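Local structure of uncharacterized protein YqbN (Bacillus subtilis, 3KLU) at residues E111-V116 and G121-W126; V26-S31 and L127-E132; R33-D36 and N40-P43; K96-R101 and K105-V110. The protein is of uncharacterized function but belongs to the XkdN-like phage tail assembly chaperone family, and so probably assists the assembly of a phage-type tail. All coordinates share one frame; numbering follows the deposited sequence.

Contacts 1 and 2 share helix 120-133: its first half meets helix 109-116 in contact 1 and its second half meets the edge strand 26-28 in contact 2, the centres lying about 11 Å apart. Contact 4 shares helix 109-116 with contact 1, about 13 Å between centres, and forms the turn that leads into that helix. Contact 3 is a hairpin-like loop that follows strand 26-28. It touches contact 1 where Phe34 CZ packs 3.5 Å from Val116 O; the side chains of Arg33 and Glu122 also meet there, in a pairing modelled too short for its detail to be trusted. A bound manganese ion lies about 5 Å from the side chain of Asn40 in contact 3.

Contact 1 of 4, residues E111-V116 and G121-W126; sequences EVAKRV and GEYANW
Two consecutive helices, 109-116 and 120-133, joined by a short connection, pack against each other here, with Tyr123 of the second helix set against Ala113 and Lys114 of the first. The short segments run at 133° to each other and their axes come within 9.7 Å. Ala113 points its CB toward helix 120-133, where it sits 3.7 Å from CH2 of Trp126, at the far end of the indole. The same methyl also lies at the edge of the Tyr123 ring, near its plane, 4.1 Å from CE1. Both aromatic side chains leave the helix with CG anti to the backbone N (chi1 -174° for Tyr123), which brings the two rings up against this one methyl.

Lys114 lays its chain obliquely across the tyrosine. Its CG approaches CE1 of Tyr123 to 3.5 Å, and the bend at chi4 (-50°) brings NZ obliquely to the phenol end, 3.2 Å from the Tyr123 OH. On the side of helix 109-116 turned away from this meeting, Arg115 NE bonds Glu111 OE2 at 2.8 Å in a salt bridge one turn apart.

Trp126 is buried, and its NE1 is satisfied by Thr90 OG1. Its ring also meets Phe44 and Phe46 of the central strand and Phe95, while Ala86 and Val87 of helix 78-89 touch it; Tyr123 in turn rests on Ala83 of that helix. Trp126 is thus lodged between strand 44-46 and helix 78-89, while Val112 on helix 109-116 packs on Leu100 and Arg101 of helix 98-103.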
loop_
_atom_site.group_PDB
_atom_site.type_symbol
_atom_site.label_atom_id
_atom_site.label_comp_id
_atom_site.label_asym_id
_atom_site.label_seq_id
_atom_site.Cartn_x
_atom_site.Cartn_y
_atom_site.Cartn_z
ATOM N N GLU A 111 -1.999 -11.641 5.097
ATOM C CA GLU A 111 -2.959 -12.747 4.915
ATOM C C GLU A 111 -4.354 -12.094 4.815
ATOM O O GLU A 111 -5.198 -12.512 4.024
ATOM C CB GLU A 111 -2.869 -13.711 6.121
ATOM C CG GLU A 111 -3.628 -15.018 6.022
ATOM C CD GLU A 111 -3.417 -15.753 4.720
ATOM O OE1 GLU A 111 -2.279 -15.796 4.183
ATOM O OE2 GLU A 111 -4.423 -16.316 4.236
ATOM N N VAL A 112 -4.574 -11.044 5.604
ATOM C CA VAL A 112 -5.833 -10.342 5.521
ATOM C C VAL A 112 -5.983 -9.920 4.058
ATOM O O VAL A 112 -7.032 -10.103 3.456
ATOM C CB VAL A 112 -5.875 -9.030 6.384
ATOM C CG1 VAL A 112 -7.295 -8.397 6.242
ATOM C CG2 VAL A 112 -5.565 -9.298 7.838
ATOM N N ALA A 113 -4.930 -9.352 3.485
ATOM C CA ALA A 113 -5.010 -8.929 2.087
ATOM C C ALA A 113 -5.352 -10.095 1.151
ATOM O O ALA A 113 -6.211 -9.957 0.270
ATOM C CB ALA A 113 -3.670 -8.253 1.628
ATOM N N LYS A 114 -4.719 -11.244 1.347
ATOM C CA LYS A 114 -4.993 -12.383 0.463
ATOM C C LYS A 114 -6.415 -12.905 0.608
ATOM O O LYS A 114 -7.009 -13.362 -0.350
ATOM C CB LYS A 114 -3.995 -13.507 0.701
ATOM C CG LYS A 114 -2.601 -13.178 0.184
ATOM C CD LYS A 114 -1.619 -14.233 0.700
ATOM C CE LYS A 114 -0.204 -13.924 0.290
ATOM N NZ LYS A 114 -0.167 -13.659 -1.166
ATOM N N ARG A 115 -6.962 -12.832 1.810
ATOM C CA ARG A 115 -8.340 -13.257 1.979
ATOM C C ARG A 115 -9.312 -12.201 1.442
ATOM O O ARG A 115 -10.353 -12.553 0.903
ATOM C CB ARG A 115 -8.588 -13.595 3.452
ATOM C CG ARG A 115 -7.625 -14.699 3.893
ATOM C CD ARG A 115 -7.804 -15.152 5.321
ATOM N NE ARG A 115 -6.826 -16.204 5.616
ATOM C CZ ARG A 115 -6.675 -16.791 6.811
ATOM N NH1 ARG A 115 -7.428 -16.430 7.840
ATOM N NH2 ARG A 115 -5.788 -17.769 6.972
ATOM N N VAL A 116 -8.978 -10.911 1.529
ATOM C CA VAL A 116 -9.880 -9.879 0.994
ATOM C C VAL A 116 -9.820 -9.857 -0.542
ATOM O O VAL A 116 -10.845 -9.872 -1.201
ATOM C CB VAL A 116 -9.526 -8.434 1.476
ATOM C CG1 VAL A 116 -10.444 -7.407 0.755
ATOM C CG2 VAL A 116 -9.685 -8.299 3.011
ATOM N N GLY A 121 -5.987 -12.343 -9.814
ATOM C CA GLY A 121 -5.675 -11.114 -10.529
ATOM C C GLY A 121 -5.773 -9.864 -9.666
ATOM O O GLY A 121 -4.929 -8.994 -9.789
ATOM N N GLU A 122 -6.782 -9.773 -8.797
ATOM C CA GLU A 122 -6.939 -8.594 -7.947
ATOM C C GLU A 122 -5.729 -8.447 -7.035
ATOM O O GLU A 122 -5.170 -7.372 -6.866
ATOM C CB GLU A 122 -8.182 -8.704 -7.053
ATOM C CG GLU A 122 -9.496 -8.852 -7.796
ATOM C CD GLU A 122 -10.649 -9.164 -6.835
ATOM O OE1 GLU A 122 -10.368 -9.692 -5.724
ATOM O OE2 GLU A 122 -11.829 -8.886 -7.189
ATOM N N TYR A 123 -5.344 -9.545 -6.418
ATOM C CA TYR A 123 -4.220 -9.488 -5.530
ATOM C C TYR A 123 -2.940 -9.045 -6.245
ATOM O O TYR A 123 -2.157 -8.227 -5.729
ATOM C CB TYR A 123 -3.992 -10.845 -4.918
ATOM C CG TYR A 123 -2.927 -10.780 -3.884
ATOM C CD1 TYR A 123 -3.208 -10.303 -2.601
ATOM C CD2 TYR A 123 -1.627 -11.146 -4.184
ATOM C CE1 TYR A 123 -2.186 -10.195 -1.627
ATOM C CE2 TYR A 123 -0.598 -11.048 -3.223
ATOM C CZ TYR A 123 -0.883 -10.575 -1.952
ATOM O OH TYR A 123 0.111 -10.494 -1.010
ATOM N N ALA A 124 -2.713 -9.590 -7.437
ATOM C CA ALA A 124 -1.499 -9.260 -8.174
ATOM C C ALA A 124 -1.550 -7.808 -8.582
ATOM O O ALA A 124 -0.552 -7.116 -8.528
ATOM C CB ALA A 124 -1.360 -10.160 -9.404
ATOM N N ASN A 125 -2.731 -7.349 -8.977
ATOM C CA ASN A 125 -2.902 -5.975 -9.410
ATOM C C ASN A 125 -2.711 -5.019 -8.260
ATOM O O ASN A 125 -2.160 -3.946 -8.426
ATOM C CB ASN A 125 -4.297 -5.754 -10.015
ATOM C CG ASN A 125 -4.425 -6.295 -11.435
ATOM O OD1 ASN A 125 -3.433 -6.581 -12.101
ATOM N ND2 ASN A 125 -5.659 -6.405 -11.912
ATOM N N TRP A 126 -3.202 -5.398 -7.090
ATOM C CA TRP A 126 -3.045 -4.547 -5.924
ATOM C C TRP A 126 -1.554 -4.361 -5.628
ATOM O O TRP A 126 -1.082 -3.238 -5.406
ATOM C CB TRP A 126 -3.740 -5.190 -4.735
ATOM C CG TRP A 126 -3.390 -4.570 -3.439
ATOM C CD1 TRP A 126 -3.772 -3.341 -2.973
ATOM C CD2 TRP A 126 -2.659 -5.192 -2.378
ATOM N NE1 TRP A 126 -3.330 -3.169 -1.679
ATOM C CE2 TRP A 126 -2.643 -4.289 -1.291
ATOM C CE3 TRP A 126 -2.022 -6.432 -2.240
ATOM C CZ2 TRP A 126 -2.017 -4.586 -0.076
ATOM C CZ3 TRP A 126 -1.397 -6.730 -1.039
ATOM C CH2 TRP A 126 -1.401 -5.800 0.034
#

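Contact 2 of 4, residues V26-S31 and L127-E132; sequences VEVPIS and LNKAIE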
loop_
_atom_site.group_PDB
_atom_site.type_symbol
_atom_site.label_atom_id
_atom_site.label_comp_id
_atom_site.label_asym_id
_atom_site.label_seq_id
_atom_site.Cartn_x
_atom_site.Cartn_y
_atom_site.Cartn_z
ATOM N N VAL A 26 -4.084 8.417 -4.014
ATOM C CA VAL A 26 -4.634 8.011 -5.290
ATOM C C VAL A 26 -5.706 6.925 -5.131
ATOM O O VAL A 26 -5.453 5.876 -4.522
ATOM C CB VAL A 26 -3.477 7.474 -6.141
ATOM C CG1 VAL A 26 -3.969 6.874 -7.424
ATOM C CG2 VAL A 26 -2.502 8.598 -6.408
ATOM N N GLU A 27 -6.901 7.167 -5.666
ATOM C CA GLU A 27 -7.990 6.189 -5.594
ATOM C C GLU A 27 -7.908 5.289 -6.809
ATOM O O GLU A 27 -7.749 5.764 -7.923
ATOM C CB GLU A 27 -9.335 6.872 -5.617
ATOM C CG GLU A 27 -9.895 7.274 -4.295
ATOM C CD GLU A 27 -11.293 7.851 -4.482
ATOM O OE1 GLU A 27 -11.990 8.105 -3.473
ATOM O OE2 GLU A 27 -11.684 8.044 -5.663
ATOM N N VAL A 28 -8.053 3.993 -6.589
ATOM C CA VAL A 28 -7.953 3.011 -7.657
ATOM C C VAL A 28 -8.948 1.903 -7.401
ATOM O O VAL A 28 -8.928 1.279 -6.328
ATOM C CB VAL A 28 -6.563 2.332 -7.680
ATOM C CG1 VAL A 28 -6.488 1.376 -8.838
ATOM C CG2 VAL A 28 -5.447 3.369 -7.739
ATOM N N PRO A 29 -9.822 1.622 -8.379
ATOM C CA PRO A 29 -10.817 0.554 -8.218
ATOM C C PRO A 29 -10.169 -0.815 -8.473
ATOM O O PRO A 29 -10.258 -1.377 -9.548
ATOM C CB PRO A 29 -11.876 0.921 -9.240
ATOM C CG PRO A 29 -11.044 1.466 -10.363
ATOM C CD PRO A 29 -9.967 2.305 -9.672
ATOM N N ILE A 30 -9.519 -1.354 -7.455
ATOM C CA ILE A 30 -8.839 -2.637 -7.557
ATOM C C ILE A 30 -9.765 -3.818 -7.831
ATOM O O ILE A 30 -9.324 -4.828 -8.369
ATOM C CB ILE A 30 -8.038 -2.898 -6.262
ATOM C CG1 ILE A 30 -6.788 -2.000 -6.255
ATOM C CG2 ILE A 30 -7.671 -4.380 -6.131
ATOM C CD1 ILE A 30 -5.777 -2.349 -7.308
ATOM N N SER A 31 -11.032 -3.710 -7.437
ATOM C CA SER A 31 -11.985 -4.791 -7.671
ATOM C C SER A 31 -13.432 -4.318 -7.732
ATOM O O SER A 31 -13.859 -3.444 -6.964
ATOM C CB SER A 31 -11.863 -5.868 -6.589
ATOM O OG SER A 31 -12.931 -6.789 -6.713
ATOM N N LEU A 127 -0.812 -5.464 -5.643
ATOM C CA LEU A 127 0.618 -5.412 -5.368
ATOM C C LEU A 127 1.305 -4.477 -6.308
ATOM O O LEU A 127 2.020 -3.567 -5.884
ATOM C CB LEU A 127 1.255 -6.774 -5.520
ATOM C CG LEU A 127 1.176 -7.663 -4.286
ATOM C CD1 LEU A 127 1.746 -9.027 -4.617
ATOM C CD2 LEU A 127 1.965 -7.059 -3.156
ATOM N N ASN A 128 1.089 -4.684 -7.602
ATOM C CA ASN A 128 1.748 -3.828 -8.567
ATOM C C ASN A 128 1.333 -2.369 -8.455
ATOM O O ASN A 128 2.163 -1.489 -8.578
ATOM C CB ASN A 128 1.518 -4.356 -9.987
ATOM C CG ASN A 128 1.909 -5.805 -10.123
ATOM O OD1 ASN A 128 2.918 -6.239 -9.575
ATOM N ND2 ASN A 128 1.109 -6.571 -10.854
ATOM N N LYS A 129 0.062 -2.079 -8.223
ATOM C CA LYS A 129 -0.303 -0.671 -8.110
ATOM C C LYS A 129 0.489 -0.018 -6.967
ATOM O O LYS A 129 0.952 1.111 -7.080
ATOM C CB LYS A 129 -1.793 -0.489 -7.830
ATOM C CG LYS A 129 -2.218 1.011 -7.804
ATOM C CD LYS A 129 -2.421 1.541 -9.249
ATOM C CE LYS A 129 -1.960 2.982 -9.389
ATOM N NZ LYS A 129 -2.299 3.537 -10.743
ATOM N N ALA A 130 0.613 -0.741 -5.860
ATOM C CA ALA A 130 1.323 -0.249 -4.681
ATOM C C ALA A 130 2.780 0.042 -5.011
ATOM O O ALA A 130 3.317 1.086 -4.650
ATOM C CB ALA A 130 1.239 -1.286 -3.564
ATOM N N ILE A 131 3.417 -0.900 -5.692
ATOM C CA ILE A 131 4.813 -0.757 -6.073
ATOM C C ILE A 131 4.953 0.470 -6.971
ATOM O O ILE A 131 5.901 1.240 -6.861
ATOM C CB ILE A 131 5.290 -2.007 -6.824
ATOM C CG1 ILE A 131 5.159 -3.214 -5.907
ATOM C CG2 ILE A 131 6.709 -1.841 -7.297
ATOM C CD1 ILE A 131 5.762 -2.984 -4.548
ATOM N N GLU A 132 3.971 0.643 -7.842
ATOM C CA GLU A 132 3.947 1.748 -8.770
ATOM C C GLU A 132 3.704 3.050 -8.029
ATOM O O GLU A 132 4.351 4.044 -8.317
ATOM C CB GLU A 132 2.842 1.519 -9.802
ATOM C CG GLU A 132 2.571 2.719 -10.721
ATOM C CD GLU A 132 1.283 2.564 -11.521
ATOM O OE1 GLU A 132 1.011 1.441 -12.007
ATOM O OE2 GLU A 132 0.552 3.564 -11.663
#
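Val28 and Lys129 point their side chains at each other, and the valine methyls meet the lysine methylenes from CG to CE. CG2 of Val28 does most of the touching, lying 3.8 Å from CD of Lys129 and 3.9 Å from CE, while CG1 stands slightly farther off, 4.1 Å from CD. Lys129 sets out with CG anti to the backbone N (chi1 -176°), then turns at chi2 (81°) and again at chi3, which lays its methylenes against the valine instead of letting them run straight out. That bent course also carries the amino group to Glu132, one turn further along the helix, where NZ bonds Glu132 OE2 at 3.0 Å, arriving from above the carboxylate plane. The charged end is thus engaged within helix 120-133 and the strand receives hydrocarbon alone.

In the fold this is a helix lying against the outer strand of a three-stranded antiparallel sheet, strand 26-28 pairing with 44-46 through Val26 to Phe46 and Val28 to Phe44. The strand gives way at Pro29, the centre of an inverse gamma turn, after which Ile30 adds a second, looser touch: its CD1 lies 4.4 Å from Lys129 CB. Ile30 also packs on Phe44, Phe46 and Leu117, while Leu127 and Ala130 turn to Ala86 of helix 78-89.

Contact 3 of 4, residues R33-D36 and N40-P43; sequences RFVD and NVVP
Phe34 and Val42 meet through the backbone in the tight part of this contact: Val42 N donates to Phe34 O at 2.8 Å, tilted 33° from the carbonyl plane. Asp36 N returns a bond to Asn40 O at 2.9 Å, this time in the carbonyl plane, so the two bonds bracket Val35 and Val41. CA-H groups close the space between them, Val35 CA lying 3.0 Å from Asn40 O. Val42 packs its CG2 on the backbone, 3.5 Å from Val35 C, and its CB lies near Phe34 CB.

The arrangement is a hairpin-like loop between strands 26-28 and 44-46, its arms joined by a single beta bridge at Val35 and Val41. Toward the turn the bonds pass from backbone to side chain and water. Asp36 has CG between the backbone N and the carbonyl carbon (chi1 59°), which brings OD1 back to Asn40 N at 3.2 Å, met from above the carboxylate plane. Its other oxygen, OD2, is linked through a water to Val41 O. The loose side is made of side chains. Val35 and Asn40 are exposed, and Val35 CG1 comes no nearer than 4.5 Å to Val41 CG2. Asn40 lies alongside Asp36, carboxylate and amide planes 65° apart, with its side chain about 5 Å from a manganese ion.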
loop_
_atom_site.group_PDB
_atom_site.type_symbol
_atom_site.label_atom_id
_atom_site.label_comp_id
_atom_site.label_asym_id
_atom_site.label_seq_id
_atom_site.Cartn_x
_atom_site.Cartn_y
_atom_site.Cartn_z
ATOM N N ARG A 33 -15.892 -6.178 -6.994
ATOM C CA ARG A 33 -16.623 -6.952 -6.000
ATOM C C ARG A 33 -16.830 -6.128 -4.743
ATOM O O ARG A 33 -17.552 -6.561 -3.857
ATOM C CB ARG A 33 -15.875 -8.240 -5.644
ATOM C CG ARG A 33 -15.643 -9.184 -6.804
ATOM C CD ARG A 33 -14.518 -10.131 -6.464
ATOM N NE ARG A 33 -14.614 -10.517 -5.079
ATOM C CZ ARG A 33 -13.611 -10.542 -4.225
ATOM N NH1 ARG A 33 -12.387 -10.217 -4.587
ATOM N NH2 ARG A 33 -13.859 -10.842 -2.972
ATOM N N PHE A 34 -16.189 -4.963 -4.635
ATOM C CA PHE A 34 -16.429 -4.156 -3.455
ATOM C C PHE A 34 -17.316 -2.977 -3.812
ATOM O O PHE A 34 -16.893 -2.079 -4.537
ATOM C CB PHE A 34 -15.126 -3.658 -2.851
ATOM C CG PHE A 34 -14.109 -4.740 -2.639
ATOM C CD1 PHE A 34 -14.458 -5.933 -2.004
ATOM C CD2 PHE A 34 -12.802 -4.583 -3.082
ATOM C CE1 PHE A 34 -13.500 -6.952 -1.817
ATOM C CE2 PHE A 34 -11.864 -5.593 -2.893
ATOM C CZ PHE A 34 -12.220 -6.780 -2.258
ATOM N N VAL A 35 -18.541 -2.969 -3.285
ATOM C CA VAL A 35 -19.473 -1.872 -3.559
ATOM C C VAL A 35 -20.158 -1.376 -2.286
ATOM O O VAL A 35 -20.211 -2.076 -1.270
ATOM C CB VAL A 35 -20.565 -2.270 -4.595
ATOM C CG1 VAL A 35 -19.925 -2.464 -5.970
ATOM C CG2 VAL A 35 -21.247 -3.530 -4.168
ATOM N N ASP A 36 -20.648 -0.145 -2.337
ATOM C CA ASP A 36 -21.314 0.418 -1.183
ATOM C C ASP A 36 -22.820 0.203 -1.313
ATOM O O ASP A 36 -23.280 -0.433 -2.258
ATOM C CB ASP A 36 -21.009 1.915 -1.069
ATOM C CG ASP A 36 -21.434 2.687 -2.292
ATOM O OD1 ASP A 36 -22.344 2.226 -3.018
ATOM O OD2 ASP A 36 -20.859 3.765 -2.523
ATOM N N ASN A 40 -22.179 1.222 -6.049
ATOM C CA ASN A 40 -20.963 1.748 -6.651
ATOM C C ASN A 40 -19.689 1.128 -6.095
ATOM O O ASN A 40 -19.597 0.813 -4.900
ATOM C CB ASN A 40 -20.917 3.248 -6.455
ATOM C CG ASN A 40 -21.999 3.944 -7.220
ATOM O OD1 ASN A 40 -22.543 4.943 -6.756
ATOM N ND2 ASN A 40 -22.326 3.426 -8.410
ATOM N N VAL A 41 -18.715 0.957 -6.981
ATOM C CA VAL A 41 -17.446 0.375 -6.603
ATOM C C VAL A 41 -16.770 1.241 -5.537
ATOM O O VAL A 41 -16.835 2.469 -5.570
ATOM C CB VAL A 41 -16.486 0.259 -7.800
ATOM C CG1 VAL A 41 -15.191 -0.376 -7.343
ATOM C CG2 VAL A 41 -17.121 -0.551 -8.904
ATOM N N VAL A 42 -16.131 0.574 -4.588
ATOM C CA VAL A 42 -15.417 1.245 -3.514
ATOM C C VAL A 42 -13.956 1.138 -3.899
ATOM O O VAL A 42 -13.352 0.076 -3.749
ATOM C CB VAL A 42 -15.657 0.513 -2.206
ATOM C CG1 VAL A 42 -14.854 1.153 -1.123
ATOM C CG2 VAL A 42 -17.183 0.508 -1.875
ATOM N N PRO A 43 -13.368 2.219 -4.440
ATOM C CA PRO A 43 -11.951 2.144 -4.832
ATOM C C PRO A 43 -10.990 2.095 -3.651
ATOM O O PRO A 43 -11.317 2.534 -2.549
ATOM C CB PRO A 43 -11.750 3.408 -5.672
ATOM C CG PRO A 43 -12.677 4.388 -5.012
ATOM C CD PRO A 43 -13.916 3.567 -4.721
HETATM O O HOH W 1 -18.188 3.976 -3.859
#

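Contact 4 of 4, residues K96-R101 and K105-V110; sequences KAKELR and KTEDPV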
loop_
_atom_site.group_PDB
_atom_site.type_symbol
_atom_site.label_atom_id
_atom_site.label_comp_id
_atom_site.label_asym_id
_atom_site.label_seq_id
_atom_site.Cartn_x
_atom_site.Cartn_y
_atom_site.Cartn_z
ATOM N N LYS A 96 -4.337 -3.796 8.335
ATOM C CA LYS A 96 -3.871 -3.924 9.700
ATOM C C LYS A 96 -5.027 -3.646 10.644
ATOM O O LYS A 96 -4.927 -3.920 11.826
ATOM C CB LYS A 96 -2.766 -2.911 9.974
ATOM C CG LYS A 96 -1.532 -3.157 9.190
ATOM C CD LYS A 96 -0.449 -2.303 9.720
ATOM C CE LYS A 96 0.814 -2.518 8.915
ATOM N NZ LYS A 96 1.945 -1.815 9.563
ATOM N N ALA A 97 -6.117 -3.109 10.120
ATOM C CA ALA A 97 -7.270 -2.773 10.956
ATOM C C ALA A 97 -7.708 -3.964 11.760
ATOM O O ALA A 97 -7.853 -5.074 11.228
ATOM C CB ALA A 97 -8.432 -2.287 10.108
ATOM N N LYS A 98 -7.920 -3.725 13.046
ATOM C CA LYS A 98 -8.374 -4.764 13.949
ATOM C C LYS A 98 -9.638 -5.407 13.423
ATOM O O LYS A 98 -9.803 -6.617 13.507
ATOM C CB LYS A 98 -8.686 -4.193 15.332
ATOM C CG LYS A 98 -9.116 -5.264 16.319
ATOM C CD LYS A 98 -8.104 -6.397 16.309
ATOM C CE LYS A 98 -8.241 -7.342 17.498
ATOM N NZ LYS A 98 -7.319 -8.524 17.355
ATOM N N GLU A 99 -10.534 -4.596 12.886
ATOM C CA GLU A 99 -11.798 -5.136 12.399
ATOM C C GLU A 99 -11.564 -6.180 11.309
ATOM O O GLU A 99 -12.243 -7.214 11.266
ATOM C CB GLU A 99 -12.673 -4.008 11.878
ATOM C CG GLU A 99 -14.136 -4.315 11.848
ATOM C CD GLU A 99 -14.925 -3.144 11.274
ATOM O OE1 GLU A 99 -14.305 -2.049 11.132
ATOM O OE2 GLU A 99 -16.144 -3.308 10.972
ATOM N N LEU A 100 -10.600 -5.928 10.434
ATOM C CA LEU A 100 -10.316 -6.893 9.373
ATOM C C LEU A 100 -9.558 -8.076 9.906
ATOM O O LEU A 100 -9.760 -9.188 9.449
ATOM C CB LEU A 100 -9.526 -6.247 8.227
ATOM C CG LEU A 100 -10.441 -5.371 7.378
ATOM C CD1 LEU A 100 -9.617 -4.602 6.311
ATOM C CD2 LEU A 100 -11.550 -6.241 6.715
ATOM N N ARG A 101 -8.673 -7.860 10.870
ATOM C CA ARG A 101 -7.914 -8.995 11.408
ATOM C C ARG A 101 -8.874 -9.966 12.109
ATOM O O ARG A 101 -8.744 -11.198 11.979
ATOM C CB ARG A 101 -6.826 -8.499 12.365
ATOM C CG ARG A 101 -5.571 -8.042 11.652
ATOM C CD ARG A 101 -4.442 -7.630 12.610
ATOM N NE ARG A 101 -4.632 -6.271 13.083
ATOM C CZ ARG A 101 -4.807 -5.943 14.357
ATOM N NH1 ARG A 101 -4.817 -6.880 15.289
ATOM N NH2 ARG A 101 -4.969 -4.675 14.696
ATOM N N LYS A 105 -10.127 -13.559 10.574
ATOM C CA LYS A 105 -9.426 -14.447 11.476
ATOM C C LYS A 105 -7.936 -14.707 11.228
ATOM O O LYS A 105 -7.500 -15.845 11.066
ATOM C CB LYS A 105 -10.201 -15.761 11.570
ATOM C CG LYS A 105 -11.588 -15.567 12.204
ATOM C CD LYS A 105 -12.676 -16.316 11.448
ATOM C CE LYS A 105 -14.069 -15.991 12.014
ATOM N NZ LYS A 105 -14.352 -14.510 12.168
ATOM N N THR A 106 -7.164 -13.629 11.173
ATOM C CA THR A 106 -5.712 -13.732 11.043
ATOM C C THR A 106 -5.090 -12.394 11.443
ATOM O O THR A 106 -5.618 -11.321 11.137
ATOM C CB THR A 106 -5.265 -14.160 9.632
ATOM O OG1 THR A 106 -3.834 -14.113 9.559
ATOM C CG2 THR A 106 -5.891 -13.272 8.556
ATOM N N GLU A 107 -4.000 -12.465 12.198
ATOM C CA GLU A 107 -3.329 -11.261 12.654
ATOM C C GLU A 107 -2.292 -10.799 11.636
ATOM O O GLU A 107 -1.674 -9.739 11.797
ATOM C CB GLU A 107 -2.684 -11.515 14.009
ATOM C CG GLU A 107 -3.677 -11.732 15.098
ATOM C CD GLU A 107 -4.536 -10.519 15.347
ATOM O OE1 GLU A 107 -3.984 -9.429 15.568
ATOM O OE2 GLU A 107 -5.773 -10.654 15.319
ATOM N N ASP A 108 -2.122 -11.589 10.583
ATOM C CA ASP A 108 -1.168 -11.255 9.531
ATOM C C ASP A 108 -1.849 -10.384 8.478
ATOM O O ASP A 108 -2.669 -10.878 7.685
ATOM C CB ASP A 108 -0.642 -12.515 8.876
ATOM C CG ASP A 108 0.526 -12.240 7.955
ATOM O OD1 ASP A 108 0.948 -11.062 7.866
ATOM O OD2 ASP A 108 1.016 -13.203 7.315
ATOM N N PRO A 109 -1.517 -9.075 8.462
ATOM C CA PRO A 109 -2.086 -8.109 7.524
ATOM C C PRO A 109 -1.925 -8.540 6.069
ATOM O O PRO A 109 -2.771 -8.221 5.231
ATOM C CB PRO A 109 -1.342 -6.809 7.849
ATOM C CG PRO A 109 -0.881 -7.013 9.271
ATOM C CD PRO A 109 -0.459 -8.448 9.280
ATOM N N VAL A 110 -0.865 -9.270 5.761
ATOM C CA VAL A 110 -0.658 -9.739 4.397
ATOM C C VAL A 110 -1.649 -10.868 4.085
ATOM O O VAL A 110 -2.108 -11.025 2.948
ATOM C CB VAL A 110 0.785 -10.261 4.201
ATOM C CG1 VAL A 110 0.908 -11.001 2.851
ATOM C CG2 VAL A 110 1.776 -9.071 4.271
HETATM O O HOH W 2 -7.268 -12.450 14.247
#
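Glu107 OE1 takes the shortest polar bond across this contact, 2.7 Å from Arg101 NH1, which approaches on the syn side. OE1 lies at the guanidinium edge, near its plane. The two side chains cross at about a right angle, and the carboxylate plane is turned 85° from that of the guanidinium. The other edge, NE and NH2, is turned to the arginine's own segment: NE donates to Lys96 O at 2.7 Å and NH2 to the same oxygen at 3.0 Å, a side-on grip of one carbonyl that should fix the rotation of the group. Arg101 gets there by bending at chi3 (-82°), which folds the guanidinium back across the start of its helix, with Lys98 CA over one face. Glu107 OE2 has a weak salt bridge with Lys98 NZ at 3.3 Å, completing a network of three charges, and a water joins OE2 to Arg101 O.

Helix 98-103 ends just before Lys105, whose positive phi marks a Schellman motif; within it Thr106 N donates to Arg101 O at 3.0 Å. Two side-chain-to-backbone bonds follow. Thr106 OG1 accepts from Asp108 N in an ST turn, and Asp108, the N-cap of helix 109-116, takes a weak capping bond from Val110 N while also forming a salt bridge with Arg80. Beyond the charges, Pro109 points toward Lys96, its CB 3.9 Å from Lys96 CG, where the two side chains pass at a slant; both also touch Val87 of helix 78-89, and Lys96 NZ pairs with Glu88.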